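Local coordinates for protein 336aa long hypothetical dTDP-glucose 4,6-dehydratase (Pyrococcus horikoshii, PDB 2HUN) that binds NAD in a Rossmann-fold domain and probably acts as a dTDP-glucose 4,6-dehydratase, a lyase of nucleotide-sugar metabolism, at residues A[5-10]-A[33-38]; A[13-18]-A[218-223]; A[78-83]-A[123-128]. All coordinates share one frame; numbering follows the deposited sequence.

Contact 1: A[5-10]-A[33-38]; sequences KLLVTG and INIDKL. With NAD (nicotinamide-adenine-dinucleotide), chain C.
Leu7, Val8 and Thr9 pair with Ile33, Asn34 and Ile35 in the two parallel strands of the first beta-alpha-beta unit of the Rossmann fold. Helix 14-26 makes the crossover between strands 5-9 and 31-36. The strand axes come within 4.8 Å, with 20° between their directions.

Four backbone hydrogen bonds hold the pair. Leu6 O accepts from Ile33 N, and Ile33 O from Val8 N. Further on, Val8 O accepts from Ile35 N at 3.1 Å, with the donor tilted from the carbonyl plane. Gly10 N closes the series on Ile35 O, just past the end of its strand.

The apolar contacts lie on the face carrying Leu7, Thr9, Ile33 and Ile35. Leu7 CG is anti to the backbone N (chi1 172°), and CD1 reaches across to Ile33 CG2 at 3.8 Å and Ile35 CG2 at 3.9 Å. Thr9 and Ile35 run side by side, with their CG2 methyls 3.6 Å apart. Thr9 OG1 is hydrogen-bonded to His81 ND1 of strand 78-81, the neighbour of strand 5-9 in the sheet. Helix 66-74 packs on this face through Leu72. On the other face Val8 meets Phe19 and Ile20 of helix 14-26.

The polar contacts gather at the C-terminal ends of the strands, where NAD binds. Gly10 has a positive phi (65°), and its CA lies 3.3 Å from NAD O4B. Asp36 grips the adenosine ribose with both carboxylate oxygens, an arrangement characteristic of NAD-binding Rossmann folds. OD2 also accepts from Met12 N in the glycine-rich turn. NAD O3B donates to OD2, at a distance too short to be taken literally. Asp36 OD1 accepts from NAD O2B at 2.6 Å and, through its anti lone pair, from Leu38 N at 2.8 Å, which makes an Asx turn.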
loop_
_atom_site.group_PDB
_atom_site.type_symbol
_atom_site.label_atom_id
_atom_site.label_comp_id
_atom_site.label_asym_id
_atom_site.label_seq_id
_atom_site.Cartn_x
_atom_site.Cartn_y
_atom_site.Cartn_z
ATOM N N LYS A 5 17.332 -22.907 7.508
ATOM C CA LYS A 5 18.231 -21.877 6.982
ATOM C C LYS A 5 17.402 -20.612 6.776
ATOM O O LYS A 5 16.390 -20.640 6.078
ATOM C CB LYS A 5 18.822 -22.280 5.628
ATOM C CG LYS A 5 19.510 -23.630 5.582
ATOM C CD LYS A 5 20.159 -23.833 4.218
ATOM C CE LYS A 5 20.257 -25.308 3.870
ATOM N NZ LYS A 5 20.928 -26.081 4.943
ATOM N N LEU A 6 17.835 -19.503 7.364
ATOM C CA LEU A 6 17.098 -18.255 7.223
ATOM C C LEU A 6 17.866 -17.171 6.498
ATOM O O LEU A 6 19.077 -17.036 6.657
ATOM C CB LEU A 6 16.709 -17.691 8.593
ATOM C CG LEU A 6 15.861 -18.516 9.560
ATOM C CD1 LEU A 6 15.670 -17.715 10.850
ATOM C CD2 LEU A 6 14.520 -18.858 8.929
ATOM N N LEU A 7 17.140 -16.401 5.698
ATOM C CA LEU A 7 17.708 -15.258 5.010
ATOM C C LEU A 7 17.133 -14.087 5.796
ATOM O O LEU A 7 15.916 -13.922 5.848
ATOM C CB LEU A 7 17.222 -15.164 3.564
ATOM C CG LEU A 7 17.663 -13.863 2.883
ATOM C CD1 LEU A 7 19.187 -13.877 2.693
ATOM C CD2 LEU A 7 16.955 -13.704 1.543
ATOM N N VAL A 8 17.993 -13.306 6.438
ATOM C CA VAL A 8 17.540 -12.150 7.200
ATOM C C VAL A 8 17.985 -10.881 6.482
ATOM O O VAL A 8 19.185 -10.624 6.375
ATOM C CB VAL A 8 18.137 -12.134 8.632
ATOM C CG1 VAL A 8 17.730 -10.848 9.349
ATOM C CG2 VAL A 8 17.663 -13.363 9.426
ATOM N N THR A 9 17.031 -10.097 5.975
ATOM C CA THR A 9 17.382 -8.854 5.285
ATOM C C THR A 9 17.476 -7.742 6.327
ATOM O O THR A 9 16.752 -7.747 7.328
ATOM C CB THR A 9 16.333 -8.446 4.203
ATOM O OG1 THR A 9 15.138 -7.976 4.837
ATOM C CG2 THR A 9 15.998 -9.636 3.293
ATOM N N GLY A 10 18.374 -6.795 6.086
ATOM C CA GLY A 10 18.562 -5.696 7.016
ATOM C C GLY A 10 19.091 -6.189 8.349
ATOM O O GLY A 10 18.858 -5.574 9.389
ATOM N N ILE A 33 21.848 -16.186 6.807
ATOM C CA ILE A 33 22.524 -15.461 5.755
ATOM C C ILE A 33 21.936 -14.073 5.908
ATOM O O ILE A 33 20.725 -13.895 5.778
ATOM C CB ILE A 33 22.179 -15.965 4.353
ATOM C CG1 ILE A 33 22.731 -17.373 4.143
ATOM C CG2 ILE A 33 22.742 -14.999 3.322
ATOM C CD1 ILE A 33 22.317 -17.990 2.820
ATOM N N ASN A 34 22.788 -13.102 6.203
ATOM C CA ASN A 34 22.359 -11.728 6.390
ATOM C C ASN A 34 22.694 -10.879 5.175
ATOM O O ASN A 34 23.862 -10.709 4.831
ATOM C CB ASN A 34 23.025 -11.158 7.661
ATOM C CG ASN A 34 22.901 -9.649 7.772
ATOM O OD1 ASN A 34 22.030 -9.038 7.164
ATOM N ND2 ASN A 34 23.772 -9.042 8.578
ATOM N N ILE A 35 21.667 -10.364 4.509
ATOM C CA ILE A 35 21.890 -9.512 3.355
ATOM C C ILE A 35 21.559 -8.101 3.811
ATOM O O ILE A 35 20.455 -7.821 4.272
ATOM C CB ILE A 35 21.014 -9.929 2.141
ATOM C CG1 ILE A 35 21.263 -8.971 0.976
ATOM C CG2 ILE A 35 19.540 -9.962 2.526
ATOM C CD1 ILE A 35 20.579 -9.371 -0.316
ATOM N N ASP A 36 22.552 -7.227 3.724
ATOM C CA ASP A 36 22.398 -5.853 4.144
ATOM C C ASP A 36 23.265 -5.046 3.217
ATOM O O ASP A 36 24.372 -5.426 2.863
ATOM C CB ASP A 36 22.858 -5.673 5.592
ATOM C CG ASP A 36 22.291 -4.415 6.239
ATOM O OD1 ASP A 36 22.658 -3.300 5.826
ATOM O OD2 ASP A 36 21.469 -4.551 7.172
ATOM N N LYS A 37 22.729 -3.907 2.851
ATOM C CA LYS A 37 23.343 -3.003 1.933
ATOM C C LYS A 37 24.369 -2.071 2.613
ATOM O O LYS A 37 25.163 -1.392 1.952
ATOM C CB LYS A 37 22.180 -2.260 1.286
ATOM C CG LYS A 37 21.468 -1.201 2.142
ATOM C CD LYS A 37 20.475 -0.359 1.292
ATOM C CE LYS A 37 20.106 0.962 1.982
ATOM N NZ LYS A 37 19.104 1.783 1.234
ATOM N N LEU A 38 24.346 -2.082 3.943
ATOM C CA LEU A 38 25.223 -1.262 4.777
ATOM C C LEU A 38 24.981 0.222 4.548
ATOM O O LEU A 38 25.911 0.987 4.287
ATOM C CB LEU A 38 26.698 -1.599 4.528
ATOM C CG LEU A 38 27.149 -3.027 4.872
ATOM C CD1 LEU A 38 28.673 -3.116 4.781
ATOM C CD2 LEU A 38 26.680 -3.405 6.283
HETATM P PA NAD C . 17.673 0.258 10.970
HETATM O O1A NAD C . 17.621 1.544 10.257
HETATM O O2A NAD C . 18.452 0.151 12.236
HETATM O O5B NAD C . 18.278 -0.823 9.951
HETATM C C5B NAD C . 17.738 -1.068 8.644
HETATM C C4B NAD C . 18.722 -2.067 8.019
HETATM O O4B NAD C . 18.275 -2.453 6.705
HETATM C C3B NAD C . 20.133 -1.435 7.848
HETATM O O3B NAD C . 21.147 -2.349 8.296
HETATM C C2B NAD C . 20.178 -1.089 6.348
HETATM O O2B NAD C . 21.472 -1.026 5.749
HETATM C C1B NAD C . 19.290 -2.178 5.744
HETATM N N9A NAD C . 18.647 -1.795 4.468
HETATM C C8A NAD C . 17.890 -0.713 4.204
HETATM N N7A NAD C . 17.504 -0.746 2.929
HETATM C C5A NAD C . 18.005 -1.841 2.365
HETATM C C6A NAD C . 17.952 -2.414 1.064
HETATM N N6A NAD C . 17.298 -1.862 0.052
HETATM N N1A NAD C . 18.646 -3.632 0.867
HETATM C C2A NAD C . 19.352 -4.229 1.922
HETATM N N3A NAD C . 19.402 -3.687 3.146
HETATM C C4A NAD C . 18.739 -2.520 3.353
HETATM O O3 NAD C . 16.165 0.003 11.400
HETATM P PN NAD C . 15.378 -1.090 12.234
HETATM O O1N NAD C . 14.769 -0.269 13.320
HETATM O O2N NAD C . 16.261 -2.180 12.699
HETATM O O5D NAD C . 14.156 -1.538 11.276
HETATM C C5D NAD C . 13.904 -2.888 10.875
HETATM C C4D NAD C . 12.447 -2.991 10.354
HETATM O O4D NAD C . 11.509 -2.873 11.437
HETATM C C3D NAD C . 12.113 -1.912 9.317
HETATM O O3D NAD C . 11.369 -2.533 8.236
HETATM C C2D NAD C . 11.245 -0.901 10.117
HETATM O O2D NAD C . 10.322 -0.247 9.241
HETATM C C1D NAD C . 10.586 -1.807 11.143
HETATM N N1N NAD C . 10.203 -1.146 12.408
HETATM C C2N NAD C . 11.173 -0.639 13.337
HETATM C C3N NAD C . 10.724 -0.035 14.524
HETATM C C7N NAD C . 11.712 0.523 15.574
HETATM O O7N NAD C . 11.271 0.881 16.674
HETATM N N7N NAD C . 13.006 0.591 15.286
HETATM C C4N NAD C . 9.335 0.071 14.791
HETATM C C5N NAD C . 8.397 -0.432 13.866
HETATM C C6N NAD C . 8.816 -1.043 12.673
#

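Contact 2: A[13-18]-A[218-223]; sequences GFIGSN and LYVEDH. With NAD (nicotinamide-adenine-dinucleotide), chain C.
Val220 packs against Phe14, Ile15 and Asn18 where the first turn of the Rossmann dinucleotide-binding helix, 14-26, meets the start of helix 220-233. No hydrogen bond crosses between the segments.

Val220 has the largest buried area. Its CB lies 4.0 Å from Phe14 CZ, the side chains meeting at a slant. Its two methyls rest against the amide group of Asn18, with CG1 3.7 Å from Asn18 CG. That amide is fixed by other bonds: ND2 donates to Phe14 O one helical turn back, from above the carbonyl plane, and to Pro184 O.

Ile15 is next. Its backbone N donates to NAD O2N at 3.0 Å, while Phe14 N donates almost straight (176°) to O2A at 3.1 Å. The helix start therefore holds both phosphates, consistent with the TGxxGxxG turn of extended short-chain dehydrogenases/reductases, here Gly10, Gly13 and Gly16. The side chain of Ile15 turns to the nicotinamide end, where CD1 touches NAD C2N. With CG1 anti to the carbonyl carbon (chi1 -58°), CG2 lies against His223 ND1.

His223 comes from one turn further along its helix and crosses Ile15 at about a right angle. Its ND1 is hydrogen-bonded to OD1 of Asn181, whose backbone N also bonds NAD. Ile15 CD1 sits at the edge of the imidazole, in its plane, 3.7 Å from His223 ND1.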
loop_
_atom_site.group_PDB
_atom_site.type_symbol
_atom_site.label_atom_id
_atom_site.label_comp_id
_atom_site.label_asym_id
_atom_site.label_seq_id
_atom_site.Cartn_x
_atom_site.Cartn_y
_atom_site.Cartn_z
ATOM N N GLY A 13 21.196 -4.070 10.996
ATOM C CA GLY A 13 20.531 -2.973 11.675
ATOM C C GLY A 13 20.174 -3.289 13.118
ATOM O O GLY A 13 20.523 -4.349 13.642
ATOM N N PHE A 14 19.457 -2.371 13.754
ATOM C CA PHE A 14 19.055 -2.511 15.155
ATOM C C PHE A 14 18.306 -3.803 15.478
ATOM O O PHE A 14 18.812 -4.667 16.201
ATOM C CB PHE A 14 18.217 -1.284 15.548
ATOM C CG PHE A 14 17.511 -1.397 16.881
ATOM C CD1 PHE A 14 18.101 -2.037 17.960
ATOM C CD2 PHE A 14 16.267 -0.802 17.064
ATOM C CE1 PHE A 14 17.464 -2.083 19.210
ATOM C CE2 PHE A 14 15.624 -0.841 18.310
ATOM C CZ PHE A 14 16.228 -1.484 19.382
ATOM N N ILE A 15 17.101 -3.942 14.943
ATOM C CA ILE A 15 16.290 -5.126 15.213
ATOM C C ILE A 15 16.838 -6.371 14.525
ATOM O O ILE A 15 16.802 -7.463 15.092
ATOM C CB ILE A 15 14.824 -4.895 14.778
ATOM C CG1 ILE A 15 14.266 -3.670 15.511
ATOM C CG2 ILE A 15 13.977 -6.129 15.091
ATOM C CD1 ILE A 15 12.877 -3.246 15.057
ATOM N N GLY A 16 17.352 -6.206 13.307
ATOM C CA GLY A 16 17.903 -7.338 12.580
ATOM C C GLY A 16 19.022 -8.021 13.351
ATOM O O GLY A 16 19.040 -9.246 13.471
ATOM N N SER A 17 19.957 -7.231 13.877
ATOM C CA SER A 17 21.075 -7.775 14.645
ATOM C C SER A 17 20.585 -8.493 15.886
ATOM O O SER A 17 21.052 -9.584 16.201
ATOM C CB SER A 17 22.043 -6.662 15.051
ATOM O OG SER A 17 22.768 -6.209 13.926
ATOM N N ASN A 18 19.659 -7.874 16.609
ATOM C CA ASN A 18 19.114 -8.509 17.800
ATOM C C ASN A 18 18.459 -9.846 17.427
ATOM O O ASN A 18 18.594 -10.832 18.147
ATOM C CB ASN A 18 18.084 -7.587 18.459
ATOM C CG ASN A 18 18.720 -6.603 19.425
ATOM O OD1 ASN A 18 19.154 -6.981 20.507
ATOM N ND2 ASN A 18 18.780 -5.339 19.033
ATOM N N LEU A 218 8.203 -1.314 23.146
ATOM C CA LEU A 218 8.376 -2.761 23.132
ATOM C C LEU A 218 9.853 -3.144 23.191
ATOM O O LEU A 218 10.628 -2.758 22.313
ATOM C CB LEU A 218 7.746 -3.321 21.851
ATOM C CG LEU A 218 7.853 -4.810 21.520
ATOM C CD1 LEU A 218 7.020 -5.613 22.497
ATOM C CD2 LEU A 218 7.365 -5.041 20.097
ATOM N N TYR A 219 10.245 -3.903 24.213
ATOM C CA TYR A 219 11.642 -4.331 24.325
ATOM C C TYR A 219 11.972 -5.141 23.072
ATOM O O TYR A 219 11.230 -6.049 22.704
ATOM C CB TYR A 219 11.862 -5.184 25.577
ATOM C CG TYR A 219 13.327 -5.497 25.828
ATOM C CD1 TYR A 219 14.267 -4.471 25.950
ATOM C CD2 TYR A 219 13.780 -6.818 25.901
ATOM C CE1 TYR A 219 15.620 -4.749 26.130
ATOM C CE2 TYR A 219 15.132 -7.106 26.082
ATOM C CZ TYR A 219 16.047 -6.064 26.191
ATOM O OH TYR A 219 17.385 -6.338 26.328
ATOM N N VAL A 220 13.080 -4.811 22.415
ATOM C CA VAL A 220 13.449 -5.488 21.177
ATOM C C VAL A 220 13.448 -7.015 21.245
ATOM O O VAL A 220 12.985 -7.672 20.312
ATOM C CB VAL A 220 14.826 -4.992 20.648
ATOM C CG1 VAL A 220 15.958 -5.444 21.577
ATOM C CG2 VAL A 220 15.045 -5.497 19.227
ATOM N N GLU A 221 13.944 -7.596 22.334
ATOM C CA GLU A 221 13.949 -9.057 22.419
ATOM C C GLU A 221 12.519 -9.617 22.352
ATOM O O GLU A 221 12.297 -10.700 21.795
ATOM C CB GLU A 221 14.635 -9.544 23.702
ATOM C CG GLU A 221 14.954 -11.040 23.682
ATOM C CD GLU A 221 15.422 -11.564 25.027
ATOM O OE1 GLU A 221 16.354 -10.970 25.607
ATOM O OE2 GLU A 221 14.861 -12.571 25.510
ATOM N N ASP A 222 11.558 -8.883 22.917
ATOM C CA ASP A 222 10.162 -9.313 22.888
ATOM C C ASP A 222 9.625 -9.245 21.461
ATOM O O ASP A 222 8.808 -10.073 21.059
ATOM C CB ASP A 222 9.297 -8.442 23.804
ATOM C CG ASP A 222 9.207 -8.988 25.213
ATOM O OD1 ASP A 222 9.215 -10.228 25.374
ATOM O OD2 ASP A 222 9.110 -8.180 26.160
ATOM N N HIS A 223 10.068 -8.245 20.704
ATOM C CA HIS A 223 9.652 -8.118 19.315
ATOM C C HIS A 223 10.232 -9.346 18.609
ATOM O O HIS A 223 9.540 -10.041 17.865
ATOM C CB HIS A 223 10.217 -6.835 18.690
ATOM C CG HIS A 223 9.872 -6.656 17.238
ATOM N ND1 HIS A 223 10.631 -5.882 16.383
ATOM C CD2 HIS A 223 8.845 -7.138 16.495
ATOM C CE1 HIS A 223 10.089 -5.899 15.177
ATOM N NE2 HIS A 223 9.004 -6.654 15.219
HETATM P PA NAD C . 17.673 0.258 10.970
HETATM O O1A NAD C . 17.621 1.544 10.257
HETATM O O2A NAD C . 18.452 0.151 12.236
HETATM O O5B NAD C . 18.278 -0.823 9.951
HETATM C C5B NAD C . 17.738 -1.068 8.644
HETATM C C4B NAD C . 18.722 -2.067 8.019
HETATM O O4B NAD C . 18.275 -2.453 6.705
HETATM C C3B NAD C . 20.133 -1.435 7.848
HETATM O O3B NAD C . 21.147 -2.349 8.296
HETATM C C2B NAD C . 20.178 -1.089 6.348
HETATM O O2B NAD C . 21.472 -1.026 5.749
HETATM C C1B NAD C . 19.290 -2.178 5.744
HETATM N N9A NAD C . 18.647 -1.795 4.468
HETATM C C8A NAD C . 17.890 -0.713 4.204
HETATM N N7A NAD C . 17.504 -0.746 2.929
HETATM C C5A NAD C . 18.005 -1.841 2.365
HETATM C C6A NAD C . 17.952 -2.414 1.064
HETATM N N6A NAD C . 17.298 -1.862 0.052
HETATM N N1A NAD C . 18.646 -3.632 0.867
HETATM C C2A NAD C . 19.352 -4.229 1.922
HETATM N N3A NAD C . 19.402 -3.687 3.146
HETATM C C4A NAD C . 18.739 -2.520 3.353
HETATM O O3 NAD C . 16.165 0.003 11.400
HETATM P PN NAD C . 15.378 -1.090 12.234
HETATM O O1N NAD C . 14.769 -0.269 13.320
HETATM O O2N NAD C . 16.261 -2.180 12.699
HETATM O O5D NAD C . 14.156 -1.538 11.276
HETATM C C5D NAD C . 13.904 -2.888 10.875
HETATM C C4D NAD C . 12.447 -2.991 10.354
HETATM O O4D NAD C . 11.509 -2.873 11.437
HETATM C C3D NAD C . 12.113 -1.912 9.317
HETATM O O3D NAD C . 11.369 -2.533 8.236
HETATM C C2D NAD C . 11.245 -0.901 10.117
HETATM O O2D NAD C . 10.322 -0.247 9.241
HETATM C C1D NAD C . 10.586 -1.807 11.143
HETATM N N1N NAD C . 10.203 -1.146 12.408
HETATM C C2N NAD C . 11.173 -0.639 13.337
HETATM C C3N NAD C . 10.724 -0.035 14.524
HETATM C C7N NAD C . 11.712 0.523 15.574
HETATM O O7N NAD C . 11.271 0.881 16.674
HETATM N N7N NAD C . 13.006 0.591 15.286
HETATM C C4N NAD C . 9.335 0.071 14.791
HETATM C C5N NAD C . 8.397 -0.432 13.866
HETATM C C6N NAD C . 8.816 -1.043 12.673
#

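Contact 3: A[78-83]-A[123-128]; sequences GVVHLA and VHVSTD. With NAD (nicotinamide-adenine-dinucleotide), chain C.
Strands 78-81 and 121-127 are parallel neighbours in the central sheet of the Rossmann fold, and their C-terminal ends reach the cofactor. Val80 pairs with Val123 and His81 with His124. The axes come within 4.9 Å, with 9° between their directions.

Three backbone hydrogen bonds join the strands. Val123 N donates to Val79 O at 2.8 Å, and His81 N to Val123 O; both bonds are nearly straight. Val125 N donates to His81 O at 3.2 Å, and here the bond is more bent.

His81 and His124 lie side by side on one face of the sheet. Both have CG anti to the backbone N (chi1 -168° in His81), which sends the rings the same way. They meet edge against edge, their planes at 27°, with His81 CD2 3.4 Å from His124 ND1. Outside partners fix their rotation. His81 NE2 is hydrogen-bonded to Thr106 and His124 NE2 to Ser158. The two rings are thus tied to helix 96-116 and helix 150-168.

Leu82 and Val125 meet beyond the paired residues, with Leu82 CD2 3.8 Å from Val125 CG2. Val125 also reaches NAD, with CG1 3.6 Å from O4D of the nicotinamide ribose. Leu82 O accepts a hydrogen bond from NAD O3D of the same sugar at 3.1 Å. Ala83 CB touches the adenine, and Thr127 CB lies against NAD C6N of the nicotinamide. Val125 O accepts from Lys155 NZ, which also binds NAD. Cofactor contacts from the C-terminal ends of adjacent parallel strands and the loops that follow them are typical of the NAD site in extended short-chain dehydrogenases/reductases.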
loop_
_atom_site.group_PDB
_atom_site.type_symbol
_atom_site.label_atom_id
_atom_site.label_comp_id
_atom_site.label_asym_id
_atom_site.label_seq_id
_atom_site.Cartn_x
_atom_site.Cartn_y
_atom_site.Cartn_z
ATOM N N GLY A 78 13.496 -20.112 5.221
ATOM C CA GLY A 78 12.688 -18.999 5.684
ATOM C C GLY A 78 13.334 -17.663 5.376
ATOM O O GLY A 78 14.555 -17.576 5.213
ATOM N N VAL A 79 12.509 -16.624 5.287
ATOM C CA VAL A 79 12.978 -15.280 4.995
ATOM C C VAL A 79 12.338 -14.289 5.963
ATOM O O VAL A 79 11.117 -14.186 6.031
ATOM C CB VAL A 79 12.612 -14.858 3.559
ATOM C CG1 VAL A 79 13.050 -13.423 3.314
ATOM C CG2 VAL A 79 13.273 -15.795 2.548
ATOM N N VAL A 80 13.169 -13.576 6.719
ATOM C CA VAL A 80 12.688 -12.573 7.663
ATOM C C VAL A 80 13.151 -11.237 7.093
ATOM O O VAL A 80 14.340 -10.922 7.118
ATOM C CB VAL A 80 13.277 -12.802 9.066
ATOM C CG1 VAL A 80 12.833 -11.693 10.010
ATOM C CG2 VAL A 80 12.816 -14.160 9.603
ATOM N N HIS A 81 12.196 -10.463 6.579
ATOM C CA HIS A 81 12.406 -9.177 5.875
ATOM C C HIS A 81 12.428 -7.927 6.797
ATOM O O HIS A 81 11.409 -7.306 7.068
ATOM C CB HIS A 81 11.304 -9.028 4.824
ATOM C CG HIS A 81 11.645 -7.894 3.892
ATOM N ND1 HIS A 81 12.897 -7.663 3.424
ATOM C CD2 HIS A 81 10.786 -6.930 3.353
ATOM C CE1 HIS A 81 12.792 -6.588 2.620
ATOM N NE2 HIS A 81 11.539 -6.128 2.559
ATOM N N LEU A 82 13.599 -7.485 7.249
ATOM C CA LEU A 82 13.692 -6.290 8.079
ATOM C C LEU A 82 14.238 -5.082 7.322
ATOM O O LEU A 82 14.066 -3.945 7.760
ATOM C CB LEU A 82 14.571 -6.568 9.297
ATOM C CG LEU A 82 13.965 -7.574 10.276
ATOM C CD1 LEU A 82 15.007 -8.613 10.671
ATOM C CD2 LEU A 82 13.438 -6.843 11.489
ATOM N N ALA A 83 14.881 -5.324 6.184
ATOM C CA ALA A 83 15.462 -4.251 5.387
ATOM C C ALA A 83 14.479 -3.160 4.960
ATOM O O ALA A 83 13.434 -3.436 4.360
ATOM C CB ALA A 83 16.150 -4.836 4.159
ATOM N N VAL A 123 8.336 -13.789 6.306
ATOM C CA VAL A 123 7.789 -12.876 7.300
ATOM C C VAL A 123 8.199 -11.459 6.908
ATOM O O VAL A 123 9.384 -11.144 6.846
ATOM C CB VAL A 123 8.315 -13.171 8.719
ATOM C CG1 VAL A 123 7.895 -12.049 9.664
ATOM C CG2 VAL A 123 7.764 -14.508 9.217
ATOM N N HIS A 124 7.204 -10.622 6.632
ATOM C CA HIS A 124 7.406 -9.224 6.242
ATOM C C HIS A 124 7.236 -8.363 7.492
ATOM O O HIS A 124 6.149 -8.337 8.090
ATOM C CB HIS A 124 6.354 -8.839 5.192
ATOM C CG HIS A 124 6.455 -7.428 4.700
ATOM N ND1 HIS A 124 7.476 -6.995 3.883
ATOM C CD2 HIS A 124 5.635 -6.367 4.871
ATOM C CE1 HIS A 124 7.276 -5.728 3.566
ATOM N NE2 HIS A 124 6.164 -5.323 4.153
ATOM N N VAL A 125 8.307 -7.672 7.888
ATOM C CA VAL A 125 8.279 -6.807 9.067
ATOM C C VAL A 125 7.837 -5.382 8.691
ATOM O O VAL A 125 8.415 -4.741 7.805
ATOM C CB VAL A 125 9.667 -6.759 9.761
ATOM C CG1 VAL A 125 9.583 -5.927 11.048
ATOM C CG2 VAL A 125 10.123 -8.171 10.097
ATOM N N SER A 126 6.810 -4.888 9.374
ATOM C CA SER A 126 6.288 -3.561 9.082
ATOM C C SER A 126 6.114 -2.729 10.357
ATOM O O SER A 126 6.542 -3.145 11.441
ATOM C CB SER A 126 4.963 -3.695 8.316
ATOM O OG SER A 126 4.557 -2.465 7.743
ATOM N N THR A 127 5.452 -1.578 10.230
ATOM C CA THR A 127 5.290 -0.652 11.352
ATOM C C THR A 127 3.884 -0.210 11.749
ATOM O O THR A 127 2.957 -0.197 10.934
ATOM C CB THR A 127 6.099 0.630 11.082
ATOM O OG1 THR A 127 5.845 1.594 12.109
ATOM C CG2 THR A 127 5.710 1.218 9.750
ATOM N N ASP A 128 3.753 0.194 13.010
ATOM C CA ASP A 128 2.484 0.671 13.556
ATOM C C ASP A 128 2.110 2.002 12.903
ATOM O O ASP A 128 0.963 2.447 12.980
ATOM C CB ASP A 128 2.595 0.835 15.085
ATOM C CG ASP A 128 3.613 1.910 15.510
ATOM O OD1 ASP A 128 4.559 2.204 14.749
ATOM O OD2 ASP A 128 3.468 2.451 16.627
HETATM P PA NAD C . 17.673 0.258 10.970
HETATM O O1A NAD C . 17.621 1.544 10.257
HETATM O O2A NAD C . 18.452 0.151 12.236
HETATM O O5B NAD C . 18.278 -0.823 9.951
HETATM C C5B NAD C . 17.738 -1.068 8.644
HETATM C C4B NAD C . 18.722 -2.067 8.019
HETATM O O4B NAD C . 18.275 -2.453 6.705
HETATM C C3B NAD C . 20.133 -1.435 7.848
HETATM O O3B NAD C . 21.147 -2.349 8.296
HETATM C C2B NAD C . 20.178 -1.089 6.348
HETATM O O2B NAD C . 21.472 -1.026 5.749
HETATM C C1B NAD C . 19.290 -2.178 5.744
HETATM N N9A NAD C . 18.647 -1.795 4.468
HETATM C C8A NAD C . 17.890 -0.713 4.204
HETATM N N7A NAD C . 17.504 -0.746 2.929
HETATM C C5A NAD C . 18.005 -1.841 2.365
HETATM C C6A NAD C . 17.952 -2.414 1.064
HETATM N N6A NAD C . 17.298 -1.862 0.052
HETATM N N1A NAD C . 18.646 -3.632 0.867
HETATM C C2A NAD C . 19.352 -4.229 1.922
HETATM N N3A NAD C . 19.402 -3.687 3.146
HETATM C C4A NAD C . 18.739 -2.520 3.353
HETATM O O3 NAD C . 16.165 0.003 11.400
HETATM P PN NAD C . 15.378 -1.090 12.234
HETATM O O1N NAD C . 14.769 -0.269 13.320
HETATM O O2N NAD C . 16.261 -2.180 12.699
HETATM O O5D NAD C . 14.156 -1.538 11.276
HETATM C C5D NAD C . 13.904 -2.888 10.875
HETATM C C4D NAD C . 12.447 -2.991 10.354
HETATM O O4D NAD C . 11.509 -2.873 11.437
HETATM C C3D NAD C . 12.113 -1.912 9.317
HETATM O O3D NAD C . 11.369 -2.533 8.236
HETATM C C2D NAD C . 11.245 -0.901 10.117
HETATM O O2D NAD C . 10.322 -0.247 9.241
HETATM C C1D NAD C . 10.586 -1.807 11.143
HETATM N N1N NAD C . 10.203 -1.146 12.408
HETATM C C2N NAD C . 11.173 -0.639 13.337
HETATM C C3N NAD C . 10.724 -0.035 14.524
HETATM C C7N NAD C . 11.712 0.523 15.574
HETATM O O7N NAD C . 11.271 0.881 16.674
HETATM N N7N NAD C . 13.006 0.591 15.286
HETATM C C4N NAD C . 9.335 0.071 14.791
HETATM C C5N NAD C . 8.397 -0.432 13.866
HETATM C C6N NAD C . 8.816 -1.043 12.673
#

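The three contacts meet round one NAD molecule. Contact 1 holds the adenosine ribose, contact 2 the two phosphates and contact 3 the nicotinamide ribose. Contacts 1 and 3 are adjacent in the sheet, centres about 11 Å apart. Leu7 N lies 2.9 Å from Gly78 O, probably hydrogen-bonded. Contact 2 is about 12 Å from contact 3, centre to centre. Ile15 CG2 packs on Leu82 CD2 at 3.7 Å, and Gly16 CA on Leu82 CD1 at the same distance. Contacts 1 and 2 are about 15 Å apart, and helix 14-26 of contact 2 connects the two strands of contact 1. Contact 3 is nested within the long loop closed by contact 2.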